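Local structure of transmembrane oligosaccharyl transferase (3WAJ) at residues 749-754 with 761-766; 718-723 with 743-748; 672-677 with 682-687; 796-799 with 805-808. The protein belongs to the AglB/STT3 family of membrane oligosaccharyl transferases, in which a multi-helix transmembrane part carries a large soluble C-terminal part. All coordinates share one frame; numbering follows the deposited sequence.

Contact 1 (749-754 with 761-766)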
loop_
_atom_site.group_PDB
_atom_site.type_symbol
_atom_site.label_atom_id
_atom_site.label_comp_id
_atom_site.label_asym_id
_atom_site.label_seq_id
_atom_site.Cartn_x
_atom_site.Cartn_y
_atom_site.Cartn_z
ATOM N N TYR A 749 -21.484 19.682 -13.918
ATOM C CA TYR A 749 -22.895 20.070 -14.058
ATOM C C TYR A 749 -23.384 20.805 -12.808
ATOM O O TYR A 749 -23.912 21.910 -12.913
ATOM C CB TYR A 749 -23.757 18.838 -14.336
ATOM C CG TYR A 749 -25.249 19.108 -14.334
ATOM C CD1 TYR A 749 -25.841 19.916 -15.311
ATOM C CD2 TYR A 749 -26.074 18.516 -13.379
ATOM C CE1 TYR A 749 -27.210 20.150 -15.309
ATOM C CE2 TYR A 749 -27.440 18.735 -13.364
ATOM C CZ TYR A 749 -28.010 19.553 -14.328
ATOM O OH TYR A 749 -29.374 19.747 -14.302
ATOM N N ALA A 750 -23.179 20.195 -11.637
ATOM C CA ALA A 750 -23.514 20.811 -10.351
ATOM C C ALA A 750 -22.946 22.222 -10.210
ATOM O O ALA A 750 -23.651 23.150 -9.796
ATOM C CB ALA A 750 -23.024 19.951 -9.217
ATOM N N TYR A 751 -21.671 22.380 -10.556
ATOM C CA TYR A 751 -21.041 23.694 -10.478
ATOM C C TYR A 751 -21.783 24.750 -11.306
ATOM O O TYR A 751 -22.116 25.824 -10.796
ATOM C CB TYR A 751 -19.557 23.628 -10.872
ATOM C CG TYR A 751 -18.920 24.992 -11.011
ATOM C CD1 TYR A 751 -18.628 25.777 -9.895
ATOM C CD2 TYR A 751 -18.624 25.505 -12.260
ATOM C CE1 TYR A 751 -18.050 27.037 -10.036
ATOM C CE2 TYR A 751 -18.046 26.753 -12.402
ATOM C CZ TYR A 751 -17.762 27.510 -11.293
ATOM O OH TYR A 751 -17.188 28.739 -11.480
ATOM N N THR A 752 -22.043 24.436 -12.575
ATOM C CA THR A 752 -22.715 25.383 -13.474
ATOM C C THR A 752 -24.115 25.757 -12.998
ATOM O O THR A 752 -24.608 26.835 -13.300
ATOM C CB THR A 752 -22.814 24.856 -14.934
ATOM O OG1 THR A 752 -23.715 23.746 -14.985
ATOM C CG2 THR A 752 -21.465 24.421 -15.454
ATOM N N GLN A 753 -24.760 24.852 -12.274
ATOM C CA GLN A 753 -26.140 25.056 -11.839
ATOM C C GLN A 753 -26.267 25.707 -10.465
ATOM O O GLN A 753 -27.147 26.534 -10.263
ATOM C CB GLN A 753 -26.895 23.729 -11.861
ATOM C CG GLN A 753 -27.032 23.140 -13.260
ATOM C CD GLN A 753 -27.793 24.063 -14.202
ATOM O OE1 GLN A 753 -28.814 24.653 -13.829
ATOM N NE2 GLN A 753 -27.292 24.199 -15.425
ATOM N N LEU A 754 -25.380 25.351 -9.537
ATOM C CA LEU A 754 -25.492 25.826 -8.156
ATOM C C LEU A 754 -24.565 26.989 -7.792
ATOM O O LEU A 754 -24.926 27.835 -6.982
ATOM C CB LEU A 754 -25.257 24.670 -7.178
ATOM C CG LEU A 754 -25.986 23.367 -7.487
ATOM C CD1 LEU A 754 -25.490 22.269 -6.546
ATOM C CD2 LEU A 754 -27.506 23.545 -7.381
ATOM N N ILE A 761 -15.466 31.442 -13.161
ATOM C CA ILE A 761 -14.719 30.557 -14.053
ATOM C C ILE A 761 -15.650 29.548 -14.734
ATOM O O ILE A 761 -16.304 28.752 -14.058
ATOM C CB ILE A 761 -13.638 29.795 -13.263
ATOM C CG1 ILE A 761 -12.561 30.762 -12.755
ATOM C CG2 ILE A 761 -13.050 28.656 -14.089
ATOM C CD1 ILE A 761 -11.723 31.420 -13.841
ATOM N N PRO A 762 -15.724 29.575 -16.079
ATOM C CA PRO A 762 -16.636 28.618 -16.731
ATOM C C PRO A 762 -15.953 27.287 -16.928
ATOM O O PRO A 762 -14.719 27.257 -16.937
ATOM C CB PRO A 762 -16.907 29.258 -18.095
ATOM C CG PRO A 762 -15.656 30.053 -18.377
ATOM C CD PRO A 762 -15.171 30.559 -17.030
ATOM N N VAL A 763 -16.737 26.219 -17.088
ATOM C CA VAL A 763 -16.202 24.889 -17.335
ATOM C C VAL A 763 -17.136 24.134 -18.288
ATOM O O VAL A 763 -18.359 24.183 -18.140
ATOM C CB VAL A 763 -16.028 24.104 -16.009
ATOM C CG1 VAL A 763 -17.374 23.913 -15.320
ATOM C CG2 VAL A 763 -15.348 22.753 -16.249
ATOM N N LYS A 764 -16.577 23.443 -19.277
ATOM C CA LYS A 764 -17.434 22.676 -20.171
ATOM C C LYS A 764 -17.864 21.373 -19.517
ATOM O O LYS A 764 -17.089 20.745 -18.780
ATOM C CB LYS A 764 -16.776 22.431 -21.536
ATOM C CG LYS A 764 -16.806 23.658 -22.416
ATOM C CD LYS A 764 -16.381 23.369 -23.850
ATOM C CE LYS A 764 -14.947 22.862 -23.933
ATOM N NZ LYS A 764 -14.395 23.008 -25.315
ATOM N N ILE A 765 -19.113 20.984 -19.774
ATOM C CA ILE A 765 -19.637 19.721 -19.267
ATOM C C ILE A 765 -19.158 18.602 -20.196
ATOM O O ILE A 765 -19.725 18.378 -21.263
ATOM C CB ILE A 765 -21.168 19.778 -19.103
ATOM C CG1 ILE A 765 -21.501 20.864 -18.080
ATOM C CG2 ILE A 765 -21.720 18.416 -18.660
ATOM C CD1 ILE A 765 -22.952 21.000 -17.781
ATOM N N ALA A 766 -18.077 17.937 -19.784
ATOM C CA ALA A 766 -17.362 16.958 -20.606
ATOM C C ALA A 766 -16.366 16.184 -19.759
ATOM O O ALA A 766 -15.858 16.712 -18.765
ATOM C CB ALA A 766 -16.630 17.655 -21.741
#
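Tyr751 is turned with CG opposite its own backbone N (chi1 171°), which swings the ring off the helix so that its hydroxyl meets the backbone of Ile761. Thr752, one residue on, places OG1 between backbone N and carbonyl carbon (chi1 68°); this folds the hydroxyl back toward the preceding turn and sends CG2 out to the passing chain. Tyr751 OH donates to Ile761 O over 2.7 Å, and the oxygen it reaches lies at the edge of the ring, near the ring plane. The hydroxyl stands somewhat out of the carbonyl plane of Ile761. Further along the same ring, CD2 of Tyr751 rests on CG1 of Val763 at 3.7 Å. Val763 CG1 also reaches Thr752 CG2, at 4.1 Å, the two side chains being roughly perpendicular. At the other end, Ile765 CD1 fits beside the start of the segment, 3.8 Å from Tyr749 CA and 4.0 Å from CD1 at the edge of the Tyr749 ring. The hydroxyl of Thr752 is spent within the helix: OG1 donates to Tyr749 O at 2.8 Å, an oxygen that also takes the N-H of Gln753. Glu717 receives the N-H of Ile765 and ties the returning chain to helix 717-732. The chain leaving helix 740-755 doubles back, antiparallel and in extended form, along the flank of the helix before it enters strand 771-776, an alpha-to-beta connection of the mixed sheet.

Contact 2 (718-723 with 743-748)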
loop_
_atom_site.group_PDB
_atom_site.type_symbol
_atom_site.label_atom_id
_atom_site.label_comp_id
_atom_site.label_asym_id
_atom_site.label_seq_id
_atom_site.Cartn_x
_atom_site.Cartn_y
_atom_site.Cartn_z
ATOM N N SER A 718 -24.751 18.613 -24.166
ATOM C CA SER A 718 -26.080 18.059 -23.880
ATOM C C SER A 718 -26.072 16.533 -23.941
ATOM O O SER A 718 -26.551 15.851 -23.020
ATOM C CB SER A 718 -27.137 18.621 -24.824
ATOM O OG SER A 718 -28.410 18.205 -24.383
ATOM N N GLN A 719 -25.499 16.003 -25.021
ATOM C CA GLN A 719 -25.398 14.551 -25.199
ATOM C C GLN A 719 -24.542 13.939 -24.090
ATOM O O GLN A 719 -24.905 12.904 -23.529
ATOM C CB GLN A 719 -24.844 14.188 -26.591
ATOM C CG GLN A 719 -25.252 12.794 -27.049
ATOM C CD GLN A 719 -24.503 12.311 -28.297
ATOM O OE1 GLN A 719 -23.525 12.922 -28.723
ATOM N NE2 GLN A 719 -24.963 11.202 -28.876
ATOM N N VAL A 720 -23.419 14.586 -23.764
ATOM C CA VAL A 720 -22.572 14.117 -22.672
ATOM C C VAL A 720 -23.395 14.051 -21.384
ATOM O O VAL A 720 -23.480 12.998 -20.743
ATOM C CB VAL A 720 -21.325 15.003 -22.461
ATOM C CG1 VAL A 720 -20.723 14.751 -21.079
ATOM C CG2 VAL A 720 -20.277 14.750 -23.563
ATOM N N LEU A 721 -24.032 15.164 -21.032
ATOM C CA LEU A 721 -24.827 15.232 -19.803
ATOM C C LEU A 721 -25.985 14.221 -19.756
ATOM O O LEU A 721 -26.178 13.540 -18.753
ATOM C CB LEU A 721 -25.360 16.650 -19.591
ATOM C CG LEU A 721 -26.268 16.796 -18.376
ATOM C CD1 LEU A 721 -25.479 16.576 -17.089
ATOM C CD2 LEU A 721 -26.988 18.148 -18.378
ATOM N N GLN A 722 -26.746 14.103 -20.837
ATOM C CA GLN A 722 -27.845 13.136 -20.857
ATOM C C GLN A 722 -27.370 11.704 -20.727
ATOM O O GLN A 722 -28.054 10.871 -20.141
ATOM C CB GLN A 722 -28.706 13.298 -22.121
ATOM C CG GLN A 722 -29.306 14.687 -22.287
ATOM C CD GLN A 722 -29.857 15.268 -20.979
ATOM O OE1 GLN A 722 -30.436 14.551 -20.137
ATOM N NE2 GLN A 722 -29.691 16.576 -20.812
ATOM N N THR A 723 -26.202 11.417 -21.293
ATOM C CA THR A 723 -25.565 10.118 -21.105
ATOM C C THR A 723 -25.203 9.883 -19.630
ATOM O O THR A 723 -25.543 8.846 -19.039
ATOM C CB THR A 723 -24.310 10.007 -21.968
ATOM O OG1 THR A 723 -24.688 10.077 -23.356
ATOM C CG2 THR A 723 -23.579 8.698 -21.684
ATOM N N GLN A 743 -18.980 10.826 -12.653
ATOM C CA GLN A 743 -18.988 11.660 -11.450
ATOM C C GLN A 743 -18.426 13.032 -11.738
ATOM O O GLN A 743 -18.954 14.035 -11.263
ATOM C CB GLN A 743 -18.210 10.995 -10.325
ATOM C CG GLN A 743 -18.784 9.674 -9.895
ATOM C CD GLN A 743 -18.103 9.166 -8.658
ATOM O OE1 GLN A 743 -17.444 9.931 -7.962
ATOM N NE2 GLN A 743 -18.242 7.871 -8.376
ATOM N N GLU A 744 -17.346 13.073 -12.512
ATOM C CA GLU A 744 -16.723 14.350 -12.867
ATOM C C GLU A 744 -17.689 15.200 -13.720
ATOM O O GLU A 744 -17.839 16.410 -13.496
ATOM C CB GLU A 744 -15.411 14.104 -13.621
ATOM C CG GLU A 744 -14.922 15.307 -14.419
ATOM C CD GLU A 744 -13.618 15.022 -15.168
ATOM O OE1 GLU A 744 -13.488 15.437 -16.345
ATOM O OE2 GLU A 744 -12.716 14.389 -14.569
ATOM N N VAL A 745 -18.345 14.552 -14.688
ATOM C CA VAL A 745 -19.359 15.222 -15.502
ATOM C C VAL A 745 -20.430 15.816 -14.597
ATOM O O VAL A 745 -20.793 16.976 -14.739
ATOM C CB VAL A 745 -19.994 14.280 -16.567
ATOM C CG1 VAL A 745 -21.205 14.925 -17.181
ATOM C CG2 VAL A 745 -18.978 13.955 -17.670
ATOM N N LEU A 746 -20.913 15.030 -13.640
ATOM C CA LEU A 746 -21.922 15.537 -12.721
ATOM C C LEU A 746 -21.399 16.671 -11.809
ATOM O O LEU A 746 -22.112 17.646 -11.544
ATOM C CB LEU A 746 -22.537 14.389 -11.918
ATOM C CG LEU A 746 -23.310 13.375 -12.771
ATOM C CD1 LEU A 746 -23.919 12.256 -11.910
ATOM C CD2 LEU A 746 -24.387 14.084 -13.583
ATOM N N TYR A 747 -20.164 16.546 -11.334
ATOM C CA TYR A 747 -19.537 17.598 -10.539
ATOM C C TYR A 747 -19.560 18.911 -11.306
ATOM O O TYR A 747 -19.887 19.960 -10.744
ATOM C CB TYR A 747 -18.072 17.255 -10.278
ATOM C CG TYR A 747 -17.819 16.313 -9.142
ATOM C CD1 TYR A 747 -18.836 15.547 -8.605
ATOM C CD2 TYR A 747 -16.557 16.211 -8.585
ATOM C CE1 TYR A 747 -18.596 14.688 -7.539
ATOM C CE2 TYR A 747 -16.305 15.362 -7.514
ATOM C CZ TYR A 747 -17.326 14.602 -6.999
ATOM O OH TYR A 747 -17.069 13.739 -5.948
ATOM N N LYS A 748 -19.189 18.841 -12.587
ATOM C CA LYS A 748 -19.148 20.018 -13.454
ATOM C C LYS A 748 -20.533 20.579 -13.680
ATOM O O LYS A 748 -20.737 21.797 -13.658
ATOM C CB LYS A 748 -18.516 19.672 -14.810
ATOM C CG LYS A 748 -17.060 19.342 -14.713
ATOM C CD LYS A 748 -16.452 18.993 -16.067
ATOM C CE LYS A 748 -14.937 18.873 -15.909
ATOM N NZ LYS A 748 -14.270 18.178 -17.030
#
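Val720 and Val745 meet where two helices consecutive in the chain, 717-732 and 740-755, pack as an alpha-alpha pair. The axes of the short segments approach to 10.0 Å and cross at -116°, so within these turns the touching surface is small. The tight part is the valine pair. Val720 CG1 is 3.9 Å from CG2 of Val745 and equally near its CG1, and thus sits against both branches. In each valine CG1 lies opposite the backbone N, and on Val745 this leaves both methyls facing helix 717-732. Trp705 of helix 703-708 touches Val720 and Val745 alike and helps to bury them. The packing thins toward Leu721, whose CD1 stands 4.4 Å from CD2 of Leu746, little more than a touch. Leu746 finds further neighbours in Leu725 and Ala728, later on helix 717-732. The loose side is that of Ser718 and Gln722, which are exposed and take no part in the apolar patch. On helix 740-755, by contrast, the polar side chains flanking the patch are buried and paired. Lys748 bonds to Ala766 O, while Ser768 bonds to Glu744 OE1. Lys748 NZ also forms a salt bridge one turn back, with Glu744 OE1 at 2.9 Å, approaching from above the carboxylate plane.

Contact 3 (672-677 with 682-687)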
loop_
_atom_site.group_PDB
_atom_site.type_symbol
_atom_site.label_atom_id
_atom_site.label_comp_id
_atom_site.label_asym_id
_atom_site.label_seq_id
_atom_site.Cartn_x
_atom_site.Cartn_y
_atom_site.Cartn_z
ATOM N N GLU A 672 -19.798 24.417 -2.334
ATOM C CA GLU A 672 -19.123 25.514 -3.020
ATOM C C GLU A 672 -17.627 25.523 -2.691
ATOM O O GLU A 672 -16.792 25.853 -3.543
ATOM C CB GLU A 672 -19.763 26.856 -2.659
ATOM C CG GLU A 672 -19.438 27.969 -3.653
ATOM C CD GLU A 672 -20.316 29.192 -3.470
ATOM O OE1 GLU A 672 -20.435 29.663 -2.323
ATOM O OE2 GLU A 672 -20.893 29.671 -4.474
ATOM N N LEU A 673 -17.294 25.141 -1.461
ATOM C CA LEU A 673 -15.903 25.124 -1.004
ATOM C C LEU A 673 -14.988 24.286 -1.897
ATOM O O LEU A 673 -13.918 24.737 -2.304
ATOM C CB LEU A 673 -15.828 24.608 0.419
ATOM C CG LEU A 673 -15.057 25.536 1.344
ATOM C CD1 LEU A 673 -15.757 26.890 1.424
ATOM C CD2 LEU A 673 -14.968 24.895 2.703
ATOM N N TYR A 674 -15.420 23.067 -2.193
ATOM C CA TYR A 674 -14.680 22.173 -3.073
ATOM C C TYR A 674 -14.156 22.887 -4.335
ATOM O O TYR A 674 -12.961 22.805 -4.660
ATOM C CB TYR A 674 -15.567 20.964 -3.420
ATOM C CG TYR A 674 -15.001 20.036 -4.476
ATOM C CD1 TYR A 674 -15.255 20.254 -5.834
ATOM C CD2 TYR A 674 -14.213 18.942 -4.119
ATOM C CE1 TYR A 674 -14.743 19.413 -6.807
ATOM C CE2 TYR A 674 -13.689 18.091 -5.090
ATOM C CZ TYR A 674 -13.969 18.331 -6.430
ATOM O OH TYR A 674 -13.463 17.501 -7.402
ATOM N N TYR A 675 -15.036 23.630 -5.009
ATOM C CA TYR A 675 -14.664 24.276 -6.262
ATOM C C TYR A 675 -13.567 25.333 -6.148
ATOM O O TYR A 675 -13.028 25.795 -7.157
ATOM C CB TYR A 675 -15.909 24.794 -6.982
ATOM C CG TYR A 675 -16.831 23.650 -7.326
ATOM C CD1 TYR A 675 -16.651 22.921 -8.495
ATOM C CD2 TYR A 675 -17.848 23.258 -6.455
ATOM C CE1 TYR A 675 -17.482 21.864 -8.803
ATOM C CE2 TYR A 675 -18.676 22.201 -6.754
ATOM C CZ TYR A 675 -18.491 21.509 -7.929
ATOM O OH TYR A 675 -19.326 20.448 -8.239
ATOM N N SER A 676 -13.214 25.677 -4.914
ATOM C CA SER A 676 -12.102 26.593 -4.661
ATOM C C SER A 676 -10.784 25.884 -4.350
ATOM O O SER A 676 -9.734 26.509 -4.296
ATOM C CB SER A 676 -12.442 27.528 -3.510
ATOM O OG SER A 676 -13.384 28.465 -3.949
ATOM N N THR A 677 -10.836 24.581 -4.132
ATOM C CA THR A 677 -9.620 23.858 -3.793
ATOM C C THR A 677 -8.730 23.737 -5.015
ATOM O O THR A 677 -9.224 23.795 -6.158
ATOM C CB THR A 677 -9.933 22.466 -3.240
ATOM O OG1 THR A 677 -10.474 21.655 -4.293
ATOM C CG2 THR A 677 -10.923 22.586 -2.085
ATOM N N LEU A 682 -7.379 22.388 -10.548
ATOM C CA LEU A 682 -6.469 21.636 -11.394
ATOM C C LEU A 682 -7.212 20.593 -12.237
ATOM O O LEU A 682 -7.184 20.624 -13.468
ATOM C CB LEU A 682 -5.382 20.965 -10.538
ATOM C CG LEU A 682 -4.290 21.924 -10.046
ATOM C CD1 LEU A 682 -3.397 21.277 -8.969
ATOM C CD2 LEU A 682 -3.443 22.395 -11.230
ATOM N N HIS A 683 -7.896 19.668 -11.580
ATOM C CA HIS A 683 -8.453 18.567 -12.329
ATOM C C HIS A 683 -9.785 18.907 -12.964
ATOM O O HIS A 683 -10.059 18.460 -14.081
ATOM C CB HIS A 683 -8.554 17.287 -11.500
ATOM C CG HIS A 683 -8.440 16.050 -12.327
ATOM N ND1 HIS A 683 -7.320 15.244 -12.308
ATOM C CD2 HIS A 683 -9.292 15.498 -13.218
ATOM C CE1 HIS A 683 -7.500 14.240 -13.152
ATOM N NE2 HIS A 683 -8.687 14.373 -13.719
ATOM N N LEU A 684 -10.614 19.691 -12.277
ATOM C CA LEU A 684 -11.961 19.956 -12.791
ATOM C C LEU A 684 -11.949 21.130 -13.762
ATOM O O LEU A 684 -12.501 21.036 -14.849
ATOM C CB LEU A 684 -12.974 20.174 -11.663
ATOM C CG LEU A 684 -14.453 20.114 -12.078
ATOM C CD1 LEU A 684 -15.236 19.199 -11.166
ATOM C CD2 LEU A 684 -15.099 21.501 -12.123
ATOM N N PHE A 685 -11.290 22.221 -13.386
ATOM C CA PHE A 685 -11.211 23.393 -14.261
ATOM C C PHE A 685 -9.979 23.398 -15.178
ATOM O O PHE A 685 -9.730 24.390 -15.872
ATOM C CB PHE A 685 -11.266 24.692 -13.430
ATOM C CG PHE A 685 -12.535 24.850 -12.628
ATOM C CD1 PHE A 685 -13.713 25.274 -13.234
ATOM C CD2 PHE A 685 -12.550 24.577 -11.276
ATOM C CE1 PHE A 685 -14.883 25.422 -12.496
ATOM C CE2 PHE A 685 -13.712 24.721 -10.535
ATOM C CZ PHE A 685 -14.881 25.144 -11.148
ATOM N N ASP A 686 -9.213 22.301 -15.175
ATOM C CA ASP A 686 -8.050 22.162 -16.054
ATOM C C ASP A 686 -7.020 23.255 -15.816
ATOM O O ASP A 686 -6.262 23.633 -16.707
ATOM C CB ASP A 686 -8.491 22.098 -17.540
ATOM C CG ASP A 686 -9.246 20.799 -17.869
ATOM O OD1 ASP A 686 -8.784 19.720 -17.420
ATOM O OD2 ASP A 686 -10.324 20.868 -18.518
ATOM N N GLY A 687 -7.014 23.763 -14.594
ATOM C CA GLY A 687 -6.046 24.754 -14.179
ATOM C C GLY A 687 -6.473 26.168 -14.489
ATOM O O GLY A 687 -5.685 27.100 -14.337
#
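Tyr675 and Leu684 mark the nearest passage of the two backbones, with CA atoms 8.3 Å apart, where the helically wound 672-676 turns through Thr677 into helix 678-684 and the far end of that helix comes alongside. Tyr675 CG lies opposite its carbonyl carbon (chi1 -62°), which turns the ring edge to Leu684. Leu684 splits its branches between two tyrosines: CD2 lies 4.1 Å from Tyr675 CE1, at the ring edge, and CD1 is a looser 4.4 Å from Tyr674 CE1. Phe685 crosses the Tyr675 side chain at about a right angle and brings CZ to 3.9 Å from Tyr675 CD1. Phe685 CE2 also approaches Tyr675 O at 3.6 Å. Leu684 CD2 lies over the centre of one face of the Phe685 ring, closing a three-way contact. The turn itself is held by Thr677, the N-cap of helix 678-684: OG1 donates to Tyr674 O at 2.8 Å, in the carbonyl plane, and also pairs with Ala680 N. Both tyrosine hydroxyls find backbone oxygens, Tyr674 at Glu615 and Tyr675 at Tyr747. The cluster is buried against helix 740-755 through Tyr747 and Tyr751, with helix 612-615 beside it and Lys772 of strand 771-776 binding Asp686.

Contact 4 (796-799 with 805-808)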
loop_
_atom_site.group_PDB
_atom_site.type_symbol
_atom_site.label_atom_id
_atom_site.label_comp_id
_atom_site.label_asym_id
_atom_site.label_seq_id
_atom_site.Cartn_x
_atom_site.Cartn_y
_atom_site.Cartn_z
ATOM N N ASN A 796 -8.145 35.579 -21.444
ATOM C CA ASN A 796 -8.807 34.418 -22.026
ATOM C C ASN A 796 -7.930 33.800 -23.118
ATOM O O ASN A 796 -7.285 34.518 -23.884
ATOM C CB ASN A 796 -10.164 34.847 -22.599
ATOM C CG ASN A 796 -10.875 33.729 -23.334
ATOM O OD1 ASN A 796 -11.361 33.920 -24.446
ATOM N ND2 ASN A 796 -10.956 32.559 -22.706
ATOM N N ALA A 797 -7.888 32.473 -23.169
ATOM C CA ALA A 797 -7.118 31.745 -24.182
ATOM C C ALA A 797 -7.672 30.333 -24.335
ATOM O O ALA A 797 -8.191 29.748 -23.383
ATOM C CB ALA A 797 -5.641 31.709 -23.818
ATOM N N THR A 798 -7.568 29.774 -25.532
ATOM C CA THR A 798 -8.040 28.406 -25.732
ATOM C C THR A 798 -6.847 27.449 -25.674
ATOM O O THR A 798 -5.797 27.711 -26.277
ATOM C CB THR A 798 -8.823 28.275 -27.050
ATOM O OG1 THR A 798 -9.871 29.247 -27.055
ATOM C CG2 THR A 798 -9.439 26.893 -27.202
ATOM N N ILE A 799 -7.007 26.358 -24.932
ATOM C CA ILE A 799 -5.922 25.398 -24.717
ATOM C C ILE A 799 -6.309 24.066 -25.353
ATOM O O ILE A 799 -7.446 23.632 -25.210
ATOM C CB ILE A 799 -5.652 25.194 -23.209
ATOM C CG1 ILE A 799 -5.550 26.542 -22.475
ATOM C CG2 ILE A 799 -4.402 24.318 -22.977
ATOM C CD1 ILE A 799 -4.357 27.407 -22.904
ATOM N N ARG A 805 -8.451 17.702 -27.002
ATOM C CA ARG A 805 -9.571 18.247 -26.241
ATOM C C ARG A 805 -9.259 19.703 -25.953
ATOM O O ARG A 805 -8.094 20.058 -25.729
ATOM C CB ARG A 805 -9.738 17.488 -24.926
ATOM C CG ARG A 805 -10.712 18.123 -23.942
ATOM C CD ARG A 805 -10.884 17.238 -22.706
ATOM N NE ARG A 805 -9.695 17.216 -21.857
ATOM C CZ ARG A 805 -9.476 18.067 -20.854
ATOM N NH1 ARG A 805 -10.370 19.001 -20.570
ATOM N NH2 ARG A 805 -8.361 17.987 -20.133
ATOM N N THR A 806 -10.282 20.553 -25.973
ATOM C CA THR A 806 -10.081 21.965 -25.659
ATOM C C THR A 806 -10.807 22.400 -24.386
ATOM O O THR A 806 -11.778 21.776 -23.954
ATOM C CB THR A 806 -10.485 22.875 -26.829
ATOM O OG1 THR A 806 -11.888 22.729 -27.087
ATOM C CG2 THR A 806 -9.684 22.522 -28.070
ATOM N N PHE A 807 -10.315 23.481 -23.790
ATOM C CA PHE A 807 -10.985 24.120 -22.665
ATOM C C PHE A 807 -10.496 25.545 -22.658
ATOM O O PHE A 807 -9.482 25.851 -23.292
ATOM C CB PHE A 807 -10.667 23.424 -21.323
ATOM C CG PHE A 807 -9.197 23.402 -20.968
ATOM C CD1 PHE A 807 -8.430 22.262 -21.215
ATOM C CD2 PHE A 807 -8.579 24.511 -20.390
ATOM C CE1 PHE A 807 -7.063 22.225 -20.895
ATOM C CE2 PHE A 807 -7.212 24.480 -20.066
ATOM C CZ PHE A 807 -6.458 23.324 -20.321
ATOM N N GLU A 808 -11.203 26.420 -21.953
ATOM C CA GLU A 808 -10.800 27.818 -21.888
ATOM C C GLU A 808 -9.998 28.106 -20.627
ATOM O O GLU A 808 -10.417 27.743 -19.518
ATOM C CB GLU A 808 -12.029 28.733 -21.954
ATOM C CG GLU A 808 -12.688 28.780 -23.323
ATOM C CD GLU A 808 -11.740 29.273 -24.404
ATOM O OE1 GLU A 808 -11.144 30.367 -24.244
ATOM O OE2 GLU A 808 -11.581 28.551 -25.410
#
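Glu808 sends its carboxylate across to the neighbouring strand, where its two oxygens are taken by different residues. OE2 accepts from Thr798 OG1 at a modelled 2.5 Å, a very short bond whose exact length is doubtful. OE1 accepts from Asn796 ND2 at 2.7 Å through the lone pair directed away from OE2; this bond is bent, with 142° at the hydrogen, and the amide and carboxylate planes are turned 53° apart. A bend at chi2 of Glu808 (-59°) folds the carboxylate back over the strands. Glu808 OE1 also lies 3.1 Å from Ala797 O, a close approach of two acceptors that is not a hydrogen bond. The backbones form an antiparallel beta hairpin of strands 792-800 and 806-814, the latter at an edge of the four-stranded sheet in the long peripheral domain. Thr798 and Glu808 are a non-hydrogen-bonded pair; Ile799 and Phe807 are a hydrogen-bonded one, with Ile799 N to Phe807 O at 3.0 Å and Phe807 N to Ile799 O at 3.2 Å. Ile799 O additionally receives a C-H contact from Thr806 CA. On the face bearing both Ile799 and Phe807, Ile799 CB lies over one face of the Phe807 ring, offset toward the rim. Ile799 CB stands 3.8 Å from the centroid of the Phe807 ring in a CH-pi contact, and Ile799 CG2 touches Phe807 CZ at 3.5 Å.

Overall arrangement
All four contacts lie in the soluble C-terminal part, on the same side of the chain's centre. Contacts 2 and 3 are buried and apolar across their interfaces; contacts 1 and 4 are only partly buried and add hydrogen bonds, one from a tyrosine in contact 1, a backbone and carboxylate set in contact 4. Helix 740-755 serves both contact 1 and contact 2, whose centres are about 9 Å apart, and Tyr751 packs it on Tyr675 and Phe685 of contact 3. The hairpin of contact 4 is joined to contact 3 by the salt bridge Asp686-Arg805, but does not touch contact 2, the nearest atoms being about 5 Å apart.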